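PDB 2E4T: endoglucanase from Clostridium thermocellum, which hydrolyses internal beta-1,4-glucosidic bonds of cellulose and probably xyloglucan, this chain being the glycoside hydrolase family 44 part of a longer multidomain enzyme. Local coordinates for residues V123-A129 / P195-P199; Y233-Y238 / D281-Y285; R310-P314 / D361-G365. One frame throughout, in Å; residues are numbered along the deposited sequence. Where two conformers were deposited one is given.

Contact 1 (V123-A129 / P195-P199); sequences VSQEETA and PRIHP
The backbone oxygen of R196 is gripped twice from the loop 123-129. The N-H of A129 points nearly straight at it (N to O 2.9 Å, 165° at the hydrogen). T128 adds a weaker CA-H...O contact to the same oxygen. The methyl CG2 of T128 reaches past this carbonyl to the ring of P199, 4.0 Å from its CG.

R196 runs across the other half of the loop. R196 was modelled in two conformers, and this applies to one of them. Its chain bends at chi2 (-81°), which turns the guanidinium under Q125. There Q125 CB sits over the centre of one face, 3.7 Å above the plane. Q125 CG and the amide run on past NH1, with amide and guanidinium planes 9° apart. The carbonyl oxygens of V123 and S124 both lie close to R196 CD.

T128 OG1 donates to Q125 O at 2.7 Å, and T128 N reaches that oxygen from the same face. Water bridges T128 OG1 to P195 O, and a second water joins A129 O to I197 O. W134 of strand 134-138 packs against V123, A129, R196 and I197.

Two surface loops of the barrel domain are thus joined by one direct backbone bond and two water bridges. Q125 lays aliphatic atoms over the flat face of the arginine, whose role between these segments, in this conformer, is mainly packing.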
ATOM      1  N   VAL A 123      10.510  -3.079  28.415  1.00  6.66           N
ATOM      2  CA  VAL A 123      10.637  -1.712  28.922  1.00  5.92           C
ATOM      3  C   VAL A 123       9.463  -1.458  29.856  1.00  6.20           C
ATOM      4  O   VAL A 123       8.300  -1.563  29.450  1.00  7.06           O
ATOM      5  CB  VAL A 123      10.653  -0.697  27.758  1.00  6.35           C
ATOM      6  CG1 VAL A 123      10.714   0.693  28.307  1.00  7.21           C
ATOM      7  CG2 VAL A 123      11.846  -0.977  26.821  1.00  7.02           C
ATOM      8  N   SER A 124       9.771  -1.154  31.127  1.00  5.96           N
ATOM      9  CA  SER A 124       8.707  -0.959  32.091  1.00  6.08           C
ATOM     10  C   SER A 124       7.979   0.366  31.857  1.00  5.73           C
ATOM     11  O   SER A 124       8.528   1.297  31.209  1.00  6.10           O
ATOM     12  CB  SER A 124       9.287  -0.955  33.502  1.00  6.98           C
ATOM     13  OG  SER A 124       9.971   0.265  33.691  0.50  3.47           O
ATOM     14  N   GLN A 125       6.795   0.537  32.437  1.00  5.94           N
ATOM     15  CA  GLN A 125       6.149   1.827  32.375  1.00  5.45           C
ATOM     16  C   GLN A 125       6.977   2.889  33.081  1.00  6.13           C
ATOM     17  O   GLN A 125       6.960   4.080  32.711  1.00  6.72           O
ATOM     18  CB  GLN A 125       4.715   1.769  32.926  1.00  6.38           C
ATOM     19  CG  GLN A 125       3.959   3.037  32.608  1.00  7.50           C
ATOM     20  CD  GLN A 125       2.488   2.947  32.887  1.00  8.31           C
ATOM     21  OE1 GLN A 125       1.938   1.922  33.193  1.00 10.98           O
ATOM     22  NE2 GLN A 125       1.801   4.076  32.769  1.00 13.82           N
ATOM     23  N   GLU A 126       7.771   2.499  34.099  1.00  5.95           N
ATOM     24  CA  GLU A 126       8.613   3.470  34.796  1.00  6.33           C
ATOM     25  C   GLU A 126       9.802   3.884  33.937  1.00  6.63           C
ATOM     26  O   GLU A 126      10.405   4.923  34.224  1.00  9.57           O
ATOM     27  CB  GLU A 126       9.054   2.868  36.144  1.00  6.46           C
ATOM     28  CG  GLU A 126       7.840   2.632  37.044  1.00  6.14           C
ATOM     29  CD  GLU A 126       7.062   1.411  36.712  1.00  5.56           C
ATOM     30  OE1 GLU A 126       7.638   0.328  36.462  1.00  6.92           O
ATOM     31  OE2 GLU A 126       5.785   1.495  36.653  1.00  6.32           O
ATOM     32  N   GLU A 127      10.079   3.136  32.870  1.00  5.61           N
ATOM     33  CA  GLU A 127      11.138   3.449  31.895  1.00  5.88           C
ATOM     34  C   GLU A 127      10.564   4.102  30.635  1.00  5.47           C
ATOM     35  O   GLU A 127      11.247   4.193  29.598  1.00  6.07           O
ATOM     36  CB  GLU A 127      11.855   2.162  31.518  1.00  6.08           C
ATOM     37  CG  GLU A 127      12.730   1.622  32.661  1.00  7.10           C
ATOM     38  CD  GLU A 127      13.298   0.237  32.415  1.00  7.30           C
ATOM     39  OE1 GLU A 127      12.684  -0.596  31.687  1.00  7.49           O
ATOM     40  OE2 GLU A 127      14.405  -0.022  32.977  1.00  9.97           O
ATOM     41  N   THR A 128       9.343   4.632  30.701  1.00  5.75           N
ATOM     42  CA  THR A 128       8.783   5.417  29.611  1.00  5.72           C
ATOM     43  C   THR A 128       9.764   6.500  29.249  1.00  5.78           C
ATOM     44  O   THR A 128      10.401   7.153  30.109  1.00  6.61           O
ATOM     45  CB  THR A 128       7.428   6.000  30.020  1.00  6.46           C
ATOM     46  OG1 THR A 128       6.497   4.930  30.213  1.00  6.66           O
ATOM     47  CG2 THR A 128       6.847   6.975  28.998  1.00  6.81           C
ATOM     48  N   ALA A 129       9.909   6.774  27.933  1.00  6.02           N
ATOM     49  CA  ALA A 129      10.911   7.720  27.485  1.00  5.74           C
ATOM     50  C   ALA A 129      10.617   9.112  28.041  1.00  6.10           C
ATOM     51  O   ALA A 129       9.446   9.548  28.101  1.00  7.09           O
ATOM     52  CB  ALA A 129      10.884   7.777  25.957  1.00  6.38           C
ATOM     53  N   PRO A 195       3.001   3.081  23.917  1.00  5.37           N
ATOM     54  CA  PRO A 195       2.837   4.020  25.035  1.00  6.07           C
ATOM     55  C   PRO A 195       4.144   4.306  25.802  1.00  5.75           C
ATOM     56  O   PRO A 195       4.209   5.316  26.501  1.00  6.80           O
ATOM     57  CB  PRO A 195       1.804   3.296  25.935  1.00  7.22           C
ATOM     58  CG  PRO A 195       2.056   1.825  25.649  1.00  6.90           C
ATOM     59  CD  PRO A 195       2.265   1.803  24.126  1.00  6.27           C
ATOM     60  N   ARG A 196       5.119   3.397  25.734  1.00  5.66           N
ATOM     61  CA  ARG A 196       6.389   3.616  26.435  1.00  6.33           C
ATOM     62  C   ARG A 196       7.292   4.586  25.675  1.00  5.74           C
ATOM     63  O   ARG A 196       8.290   5.065  26.262  1.00  6.69           O
ATOM     64  CB  ARG A 196       7.144   2.300  26.689  1.00 10.16           C
ATOM     65  CG  ARG A 196       6.436   1.128  27.250  1.00 10.35           C
ATOM     66  CD  ARG A 196       6.190   1.057  28.768  1.00 16.00           C
ATOM     67  NE  ARG A 196       5.194   0.262  29.295  0.50 15.27           N
ATOM     68  CZ  ARG A 196       3.962   0.608  29.541  0.50  9.32           C
ATOM     69  NH1 ARG A 196       3.311   1.749  29.258  0.50 10.94           N
ATOM     70  NH2 ARG A 196       3.294  -0.397  30.027  0.50 10.85           N
ATOM     71  N   ILE A 197       6.967   4.860  24.403  1.00  5.32           N
ATOM     72  CA  ILE A 197       7.639   5.914  23.624  1.00  5.66           C
ATOM     73  C   ILE A 197       6.858   7.209  23.658  1.00  5.47           C
ATOM     74  O   ILE A 197       7.436   8.298  23.833  1.00  6.39           O
ATOM     75  CB  ILE A 197       7.812   5.434  22.146  1.00  5.60           C
ATOM     76  CG1 ILE A 197       8.720   4.227  22.076  1.00  6.01           C
ATOM     77  CG2 ILE A 197       8.353   6.627  21.290  1.00  6.61           C
ATOM     78  CD1 ILE A 197       8.910   3.648  20.683  1.00  6.70           C
ATOM     79  N   HIS A 198       5.525   7.116  23.486  1.00  5.89           N
ATOM     80  CA  HIS A 198       4.690   8.287  23.232  1.00  5.67           C
ATOM     81  C   HIS A 198       3.376   8.101  23.969  1.00  5.94           C
ATOM     82  O   HIS A 198       2.327   7.816  23.364  1.00  6.45           O
ATOM     83  CB  HIS A 198       4.456   8.419  21.728  1.00  6.10           C
ATOM     84  CG  HIS A 198       3.862   9.718  21.307  1.00  6.06           C
ATOM     85  ND1 HIS A 198       2.578  10.127  21.601  1.00  6.68           N
ATOM     86  CD2 HIS A 198       4.413  10.708  20.577  1.00  6.58           C
ATOM     87  CE1 HIS A 198       2.368  11.343  21.088  1.00  6.67           C
ATOM     88  NE2 HIS A 198       3.480  11.698  20.449  1.00  6.58           N
ATOM     89  N   PRO A 199       3.379   8.257  25.299  1.00  6.42           N
ATOM     90  CA  PRO A 199       2.195   7.973  26.090  1.00  6.98           C
ATOM     91  C   PRO A 199       0.997   8.861  25.799  1.00  6.93           C
ATOM     92  O   PRO A 199      -0.152   8.442  26.050  1.00  7.76           O
ATOM     93  CB  PRO A 199       2.669   8.160  27.549  1.00  8.05           C
ATOM     94  CG  PRO A 199       3.886   9.104  27.434  1.00  8.13           C
ATOM     95  CD  PRO A 199       4.549   8.596  26.166  1.00  6.85           C
TER
HETATM   96  O   HOH W   1       3.996   4.742  29.167  1.00 11.59           O
HETATM   97  O   HOH W   2       7.720  10.051  26.033  1.00 11.29           O

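Contact 2 (Y233-Y238 / D281-Y285); sequences YGFAAY and DVHWY
The ring of Y238 lies between V282 and its own helix, and its hydroxyl points at the strand. V282 CG1 sits over one face in a CH-pi contact, 4.2 Å from the ring centroid. F235 CA is over the opposite face. Both are offset toward the rim.

Y238 leaves the helix with CG anti to its carbonyl carbon (chi1 -59°), and its OH donates to H283 O at 2.7 Å. The hydroxyl approaches from above the carbonyl plane, 56° out of it, while the oxygen itself lies near the plane of the phenol ring. W284 crosses Y238 at about a right angle. Its indole edge meets the hydroxyl, with Y238 OH 3.4 Å from W284 CE3. The F235 ring meets the same indole edge to edge, F235 CD1 being 4.4 Å from W284 CZ3.

On the other side of the backbone, H283 CB packs on Y233 O at 3.5 Å. A water accepts from Y285 N and donates to Y233 O. Y233 OH turns to Q242, and I338 of helix 338-349 packs on F235, Y238 and W284.

In the TIM barrel, the contact joins the helix after strand 226-232 to the C-terminal end of the neighbouring strand 279-284. This is the end at which TIM-barrel hydrolases carry their active site. The phenol buries its ring in apolar contacts and spends its one donor on H283 O, so its hydroxyl is satisfied inside the core.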
ATOM      1  N   TYR A 233      -3.967   4.714  10.414  1.00  4.99           N
ATOM      2  CA  TYR A 233      -4.297   3.315  10.557  1.00  4.89           C
ATOM      3  C   TYR A 233      -5.639   2.928   9.896  1.00  4.88           C
ATOM      4  O   TYR A 233      -5.851   1.748   9.540  1.00  5.22           O
ATOM      5  CB  TYR A 233      -4.341   2.881  12.045  1.00  5.38           C
ATOM      6  CG  TYR A 233      -5.639   3.170  12.759  1.00  5.25           C
ATOM      7  CD1 TYR A 233      -6.648   2.215  12.786  1.00  6.77           C
ATOM      8  CD2 TYR A 233      -5.838   4.364  13.409  1.00  5.92           C
ATOM      9  CE1 TYR A 233      -7.868   2.445  13.447  1.00  7.18           C
ATOM     10  CE2 TYR A 233      -7.045   4.618  14.062  1.00  6.70           C
ATOM     11  CZ  TYR A 233      -8.032   3.654  14.082  1.00  6.97           C
ATOM     12  OH  TYR A 233      -9.249   3.832  14.723  1.00  8.78           O
ATOM     13  N   GLY A 234      -6.558   3.877   9.809  1.00  5.41           N
ATOM     14  CA  GLY A 234      -7.913   3.542   9.380  1.00  5.33           C
ATOM     15  C   GLY A 234      -8.792   4.769   9.511  1.00  5.01           C
ATOM     16  O   GLY A 234      -8.336   5.859   9.894  1.00  5.50           O
ATOM     17  N   PHE A 235     -10.072   4.569   9.174  1.00  5.62           N
ATOM     18  CA  PHE A 235     -10.959   5.686   8.921  1.00  5.85           C
ATOM     19  C   PHE A 235     -11.047   6.672  10.093  1.00  5.51           C
ATOM     20  O   PHE A 235     -11.092   7.889   9.844  1.00  5.85           O
ATOM     21  CB  PHE A 235     -12.360   5.165   8.540  1.00  6.35           C
ATOM     22  CG  PHE A 235     -13.223   6.268   8.048  1.00  6.19           C
ATOM     23  CD1 PHE A 235     -13.239   6.600   6.692  1.00  7.32           C
ATOM     24  CD2 PHE A 235     -13.960   7.074   8.948  1.00  6.61           C
ATOM     25  CE1 PHE A 235     -13.975   7.677   6.225  1.00  8.21           C
ATOM     26  CE2 PHE A 235     -14.655   8.190   8.475  1.00  7.17           C
ATOM     27  CZ  PHE A 235     -14.641   8.458   7.121  1.00  8.07           C
ATOM     28  N   ALA A 236     -11.148   6.206  11.338  1.00  5.86           N
ATOM     29  CA  ALA A 236     -11.284   7.186  12.424  1.00  6.15           C
ATOM     30  C   ALA A 236     -10.072   8.124  12.517  1.00  5.56           C
ATOM     31  O   ALA A 236     -10.207   9.272  12.951  1.00  6.39           O
ATOM     32  CB  ALA A 236     -11.534   6.499  13.767  1.00  7.52           C
ATOM     33  N   ALA A 237      -8.889   7.641  12.136  1.00  5.56           N
ATOM     34  CA  ALA A 237      -7.739   8.526  12.044  1.00  5.38           C
ATOM     35  C   ALA A 237      -7.842   9.490  10.855  1.00  5.22           C
ATOM     36  O   ALA A 237      -7.455  10.661  10.955  1.00  5.75           O
ATOM     37  CB  ALA A 237      -6.434   7.739  12.001  1.00  5.92           C
ATOM     38  N   TYR A 238      -8.353   8.987   9.708  1.00  5.38           N
ATOM     39  CA  TYR A 238      -8.605   9.889   8.571  1.00  5.46           C
ATOM     40  C   TYR A 238      -9.530  11.030   9.004  1.00  5.28           C
ATOM     41  O   TYR A 238      -9.386  12.177   8.556  1.00  5.82           O
ATOM     42  CB  TYR A 238      -9.331   9.197   7.404  1.00  5.70           C
ATOM     43  CG  TYR A 238      -8.712   7.988   6.741  1.00  5.12           C
ATOM     44  CD1 TYR A 238      -7.632   7.256   7.237  1.00  5.54           C
ATOM     45  CD2 TYR A 238      -9.350   7.506   5.581  1.00  6.28           C
ATOM     46  CE1 TYR A 238      -7.248   6.069   6.645  1.00  5.57           C
ATOM     47  CE2 TYR A 238      -8.947   6.336   4.972  1.00  6.88           C
ATOM     48  CZ  TYR A 238      -7.909   5.589   5.488  1.00  5.90           C
ATOM     49  OH  TYR A 238      -7.589   4.413   4.884  1.00  6.69           O
ATOM     50  N   ASP A 281      -0.529   8.952   2.513  1.00  5.32           N
ATOM     51  CA  ASP A 281      -0.318   7.515   2.795  1.00  5.57           C
ATOM     52  C   ASP A 281      -1.287   7.088   3.875  1.00  4.81           C
ATOM     53  O   ASP A 281      -1.287   7.673   4.993  1.00  5.66           O
ATOM     54  CB  ASP A 281       1.159   7.433   3.348  1.00  6.61           C
ATOM     55  CG  ASP A 281       1.572   6.092   3.851  1.00  6.48           C
ATOM     56  OD1 ASP A 281       0.683   5.263   4.170  1.00  7.44           O
ATOM     57  OD2 ASP A 281       2.814   5.870   3.888  1.00  7.97           O
ATOM     58  N   VAL A 282      -2.151   6.121   3.556  1.00  4.86           N
ATOM     59  CA  VAL A 282      -3.105   5.628   4.521  1.00  4.80           C
ATOM     60  C   VAL A 282      -3.106   4.077   4.490  1.00  4.55           C
ATOM     61  O   VAL A 282      -2.680   3.440   3.518  1.00  4.98           O
ATOM     62  CB  VAL A 282      -4.542   6.147   4.282  1.00  5.98           C
ATOM     63  CG1 VAL A 282      -4.602   7.667   4.429  1.00  7.08           C
ATOM     64  CG2 VAL A 282      -5.063   5.697   2.890  1.00  7.68           C
ATOM     65  N   HIS A 283      -3.623   3.520   5.595  1.00  4.84           N
ATOM     66  CA  HIS A 283      -3.862   2.087   5.716  1.00  5.14           C
ATOM     67  C   HIS A 283      -5.368   1.872   5.628  1.00  4.98           C
ATOM     68  O   HIS A 283      -6.151   2.622   6.229  1.00  5.45           O
ATOM     69  CB  HIS A 283      -3.360   1.562   7.050  1.00  5.09           C
ATOM     70  CG  HIS A 283      -1.898   1.773   7.231  1.00  5.17           C
ATOM     71  ND1 HIS A 283      -0.972   2.183   6.311  1.00  6.56           N
ATOM     72  CD2 HIS A 283      -1.197   1.586   8.398  1.00  4.34           C
ATOM     73  CE1 HIS A 283       0.243   2.214   6.917  1.00  4.90           C
ATOM     74  NE2 HIS A 283       0.112   1.870   8.192  1.00  7.29           N
ATOM     75  N   TRP A 284      -5.778   0.825   4.878  1.00  5.39           N
ATOM     76  CA  TRP A 284      -7.189   0.553   4.654  1.00  5.33           C
ATOM     77  C   TRP A 284      -7.412  -0.957   4.798  1.00  5.23           C
ATOM     78  O   TRP A 284      -7.207  -1.726   3.862  1.00  6.39           O
ATOM     79  CB  TRP A 284      -7.663   1.040   3.257  1.00  6.11           C
ATOM     80  CG  TRP A 284      -9.077   0.783   2.948  1.00  6.51           C
ATOM     81  CD1 TRP A 284      -9.585  -0.235   2.164  1.00  7.15           C
ATOM     82  CD2 TRP A 284     -10.234   1.565   3.371  1.00  6.74           C
ATOM     83  NE1 TRP A 284     -10.979  -0.104   2.063  1.00  7.77           N
ATOM     84  CE2 TRP A 284     -11.390   0.989   2.773  1.00  7.28           C
ATOM     85  CE3 TRP A 284     -10.397   2.709   4.142  1.00  7.39           C
ATOM     86  CZ2 TRP A 284     -12.682   1.528   2.960  1.00  8.17           C
ATOM     87  CZ3 TRP A 284     -11.699   3.235   4.313  1.00  8.72           C
ATOM     88  CH2 TRP A 284     -12.803   2.617   3.710  1.00  8.75           C
ATOM     89  N   TYR A 285      -7.828  -1.353   6.007  1.00  5.40           N
ATOM     90  CA  TYR A 285      -8.295  -2.712   6.243  1.00  5.78           C
ATOM     91  C   TYR A 285      -9.792  -2.633   6.184  1.00  5.40           C
ATOM     92  O   TYR A 285     -10.420  -1.959   7.006  1.00  6.43           O
ATOM     93  CB  TYR A 285      -7.814  -3.243   7.590  1.00  5.86           C
ATOM     94  CG  TYR A 285      -6.312  -3.462   7.601  1.00  5.74           C
ATOM     95  CD1 TYR A 285      -5.767  -4.624   7.090  1.00  5.76           C
ATOM     96  CD2 TYR A 285      -5.452  -2.517   8.145  1.00  6.21           C
ATOM     97  CE1 TYR A 285      -4.393  -4.835   7.118  1.00  6.26           C
ATOM     98  CE2 TYR A 285      -4.093  -2.705   8.197  1.00  5.95           C
ATOM     99  CZ  TYR A 285      -3.544  -3.898   7.697  1.00  5.40           C
ATOM    100  OH  TYR A 285      -2.225  -4.202   7.799  1.00  6.18           O
TER
HETATM  101  O   HOH W   3      -8.045   0.359   8.376  1.00  6.12           O

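Contact 3 (R310-P314 / D361-G365); sequences RLQAP and DYGGG
The backbones stay well apart, nearest at R310 and Y362 with CA to CA 6.7 Å, so side chains bridge the gap. The end of helix 304-312 here meets the loop that follows strand 354-360 of the TIM barrel. That loop opens with an Asx turn, in which D361 OD1 accepts from G363 N at 2.8 Å. The N-H comes from above the carboxylate plane. G363 and G364 both have positive phi.

R310 carries the polar half of the contact. Its chain runs out straight and then bends at chi3 (-57°), which brings NE to Y362 O at 2.9 Å. The bond is bent, with 135° at the hydrogen. The oxygen lies in the guanidinium plane, at its edge. Over one face sits G364 N, 3.2 Å above the plane and offset toward the rim. G364 has no side chain, and its CA comes within 3.6 Å of R310 CZ. Outside the two segments, NH2 donates to I295 O, and NH1 to N307 OD1 and T369 OG1. These four acceptors fix the rotation of the group, and none of them carries a formal charge.

Y362 carries the apolar half. The CE2 edge of its ring meets A313 near the ring plane, while P314 CG lies off the plane. Y362 CE2 is 4.0 Å from A313 CB, and P314 CG lies as near. The proline ring crosses the phenol obliquely. L317 and V377 also touch the tyrosine. At the far end of the ring, a water stands 2.7 Å from Y362 OH and donates to A313 O.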
ATOM      1  N   ARG A 310     -16.797 -10.238   0.624  1.00  5.59           N
ATOM      2  CA  ARG A 310     -15.407  -9.943   0.249  1.00  5.12           C
ATOM      3  C   ARG A 310     -15.307  -9.580  -1.228  1.00  5.14           C
ATOM      4  O   ARG A 310     -14.571  -8.681  -1.624  1.00  5.82           O
ATOM      5  CB  ARG A 310     -14.503 -11.137   0.604  1.00  5.60           C
ATOM      6  CG  ARG A 310     -13.047 -10.873   0.280  1.00  5.86           C
ATOM      7  CD  ARG A 310     -12.124 -12.005   0.711  1.00  5.85           C
ATOM      8  NE  ARG A 310     -12.236 -12.279   2.121  1.00  5.91           N
ATOM      9  CZ  ARG A 310     -12.915 -13.305   2.668  1.00  5.88           C
ATOM     10  NH1 ARG A 310     -13.420 -14.292   1.894  1.00  6.28           N
ATOM     11  NH2 ARG A 310     -13.095 -13.358   3.998  1.00  6.72           N
ATOM     12  N   LEU A 311     -16.059 -10.334  -2.077  1.00  5.77           N
ATOM     13  CA  LEU A 311     -16.032 -10.061  -3.504  1.00  5.58           C
ATOM     14  C   LEU A 311     -16.549  -8.672  -3.846  1.00  5.71           C
ATOM     15  O   LEU A 311     -16.066  -8.078  -4.827  1.00  6.23           O
ATOM     16  CB  LEU A 311     -16.856 -11.113  -4.260  1.00  5.98           C
ATOM     17  CG  LEU A 311     -16.265 -12.516  -4.260  1.00  6.00           C
ATOM     18  CD1 LEU A 311     -17.309 -13.505  -4.814  1.00  7.35           C
ATOM     19  CD2 LEU A 311     -14.971 -12.590  -5.051  1.00  7.21           C
ATOM     20  N   GLN A 312     -17.538  -8.159  -3.101  1.00  5.97           N
ATOM     21  CA  GLN A 312     -18.104  -6.855  -3.403  1.00  5.78           C
ATOM     22  C   GLN A 312     -17.354  -5.703  -2.713  1.00  5.62           C
ATOM     23  O   GLN A 312     -17.459  -4.555  -3.174  1.00  6.05           O
ATOM     24  CB  GLN A 312     -19.590  -6.788  -3.010  1.00  6.76           C
ATOM     25  CG  GLN A 312     -20.435  -7.850  -3.717  1.00  7.07           C
ATOM     26  CD  GLN A 312     -20.334  -7.786  -5.231  1.00  7.57           C
ATOM     27  OE1 GLN A 312     -20.181  -6.729  -5.853  1.00  9.74           O
ATOM     28  NE2 GLN A 312     -20.412  -8.952  -5.864  1.00  8.09           N
ATOM     29  N   ALA A 313     -16.640  -5.985  -1.600  1.00  5.61           N
ATOM     30  CA  ALA A 313     -16.051  -4.934  -0.804  1.00  5.58           C
ATOM     31  C   ALA A 313     -15.131  -3.981  -1.578  1.00  5.26           C
ATOM     32  O   ALA A 313     -15.080  -2.795  -1.205  1.00  5.64           O
ATOM     33  CB  ALA A 313     -15.307  -5.549   0.386  1.00  6.25           C
ATOM     34  N   PRO A 314     -14.389  -4.430  -2.592  1.00  5.35           N
ATOM     35  CA  PRO A 314     -13.545  -3.466  -3.316  1.00  5.46           C
ATOM     36  C   PRO A 314     -14.381  -2.287  -3.901  1.00  5.39           C
ATOM     37  O   PRO A 314     -13.806  -1.221  -4.146  1.00  5.63           O
ATOM     38  CB  PRO A 314     -12.885  -4.305  -4.418  1.00  5.69           C
ATOM     39  CG  PRO A 314     -12.810  -5.680  -3.777  1.00  6.14           C
ATOM     40  CD  PRO A 314     -14.136  -5.818  -3.053  1.00  5.54           C
ATOM     41  N   ASP A 361      -5.632  -5.486   3.451  1.00  5.14           N
ATOM     42  CA  ASP A 361      -5.832  -6.948   3.369  1.00  4.99           C
ATOM     43  C   ASP A 361      -7.322  -7.154   3.313  1.00  5.16           C
ATOM     44  O   ASP A 361      -8.032  -6.779   4.247  1.00  6.11           O
ATOM     45  CB  ASP A 361      -5.224  -7.614   4.592  1.00  6.44           C
ATOM     46  CG  ASP A 361      -5.496  -9.120   4.680  1.00  7.26           C
ATOM     47  OD1 ASP A 361      -5.893  -9.730   3.672  1.00  7.22           O
ATOM     48  OD2 ASP A 361      -5.241  -9.700   5.795  1.00 10.03           O
ATOM     49  N   TYR A 362      -7.804  -7.764   2.199  1.00  5.43           N
ATOM     50  CA  TYR A 362      -9.220  -8.064   2.039  1.00  5.16           C
ATOM     51  C   TYR A 362      -9.612  -9.431   2.632  1.00  5.37           C
ATOM     52  O   TYR A 362     -10.796  -9.808   2.556  1.00  6.36           O
ATOM     53  CB  TYR A 362      -9.637  -7.915   0.567  1.00  5.88           C
ATOM     54  CG  TYR A 362      -9.895  -6.468   0.224  1.00  5.47           C
ATOM     55  CD1 TYR A 362      -8.846  -5.521   0.221  1.00  6.08           C
ATOM     56  CD2 TYR A 362     -11.190  -6.011   0.002  1.00  5.83           C
ATOM     57  CE1 TYR A 362      -9.090  -4.163   0.063  1.00  6.19           C
ATOM     58  CE2 TYR A 362     -11.449  -4.670  -0.191  1.00  6.25           C
ATOM     59  CZ  TYR A 362     -10.409  -3.738  -0.118  1.00  6.31           C
ATOM     60  OH  TYR A 362     -10.598  -2.382  -0.261  1.00  7.01           O
ATOM     61  N   GLY A 363      -8.650 -10.100   3.249  1.00  6.02           N
ATOM     62  CA  GLY A 363      -8.955 -11.370   3.887  1.00  6.18           C
ATOM     63  C   GLY A 363      -9.075 -12.495   2.884  1.00  5.65           C
ATOM     64  O   GLY A 363      -8.863 -12.364   1.677  1.00  6.14           O
ATOM     65  N   GLY A 364      -9.429 -13.690   3.430  1.00  6.35           N
ATOM     66  CA  GLY A 364      -9.623 -14.822   2.560  1.00  6.32           C
ATOM     67  C   GLY A 364      -8.415 -15.148   1.690  1.00  6.05           C
ATOM     68  O   GLY A 364      -8.563 -15.626   0.580  1.00  5.92           O
ATOM     69  N   GLY A 365      -7.201 -14.917   2.215  1.00  6.72           N
ATOM     70  CA  GLY A 365      -6.028 -14.905   1.314  1.00  7.36           C
ATOM     71  C   GLY A 365      -5.664 -16.273   0.780  1.00  6.86           C
ATOM     72  O   GLY A 365      -4.941 -16.377  -0.218  1.00  7.11           O
TER
HETATM   73  O   HOH W   4     -13.088  -1.673   0.388  1.00  7.74           O

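How the contacts relate
Contacts 2 and 3 are buried, while contact 1 lies near the surface, its centre about 30 Å from the centre of the chain. Contact 2 and contact 3 touch: W284 NE1 makes a weak hydrogen bond to Y362 OH. Strands 279-284 and 354-360 are neighbours in the parallel barrel sheet, so the two contacts hold adjacent C-terminal strand ends. Contact 1 joins only loops and meets neither, its nearest atoms being about 13 Å from contact 2. Chemistry follows place. Contact 1 uses one backbone bond, two water bridges and a packed arginine, contact 2 aromatic packing round one phenol bond, and contact 3 an enclosed arginine beside a tyrosine edge.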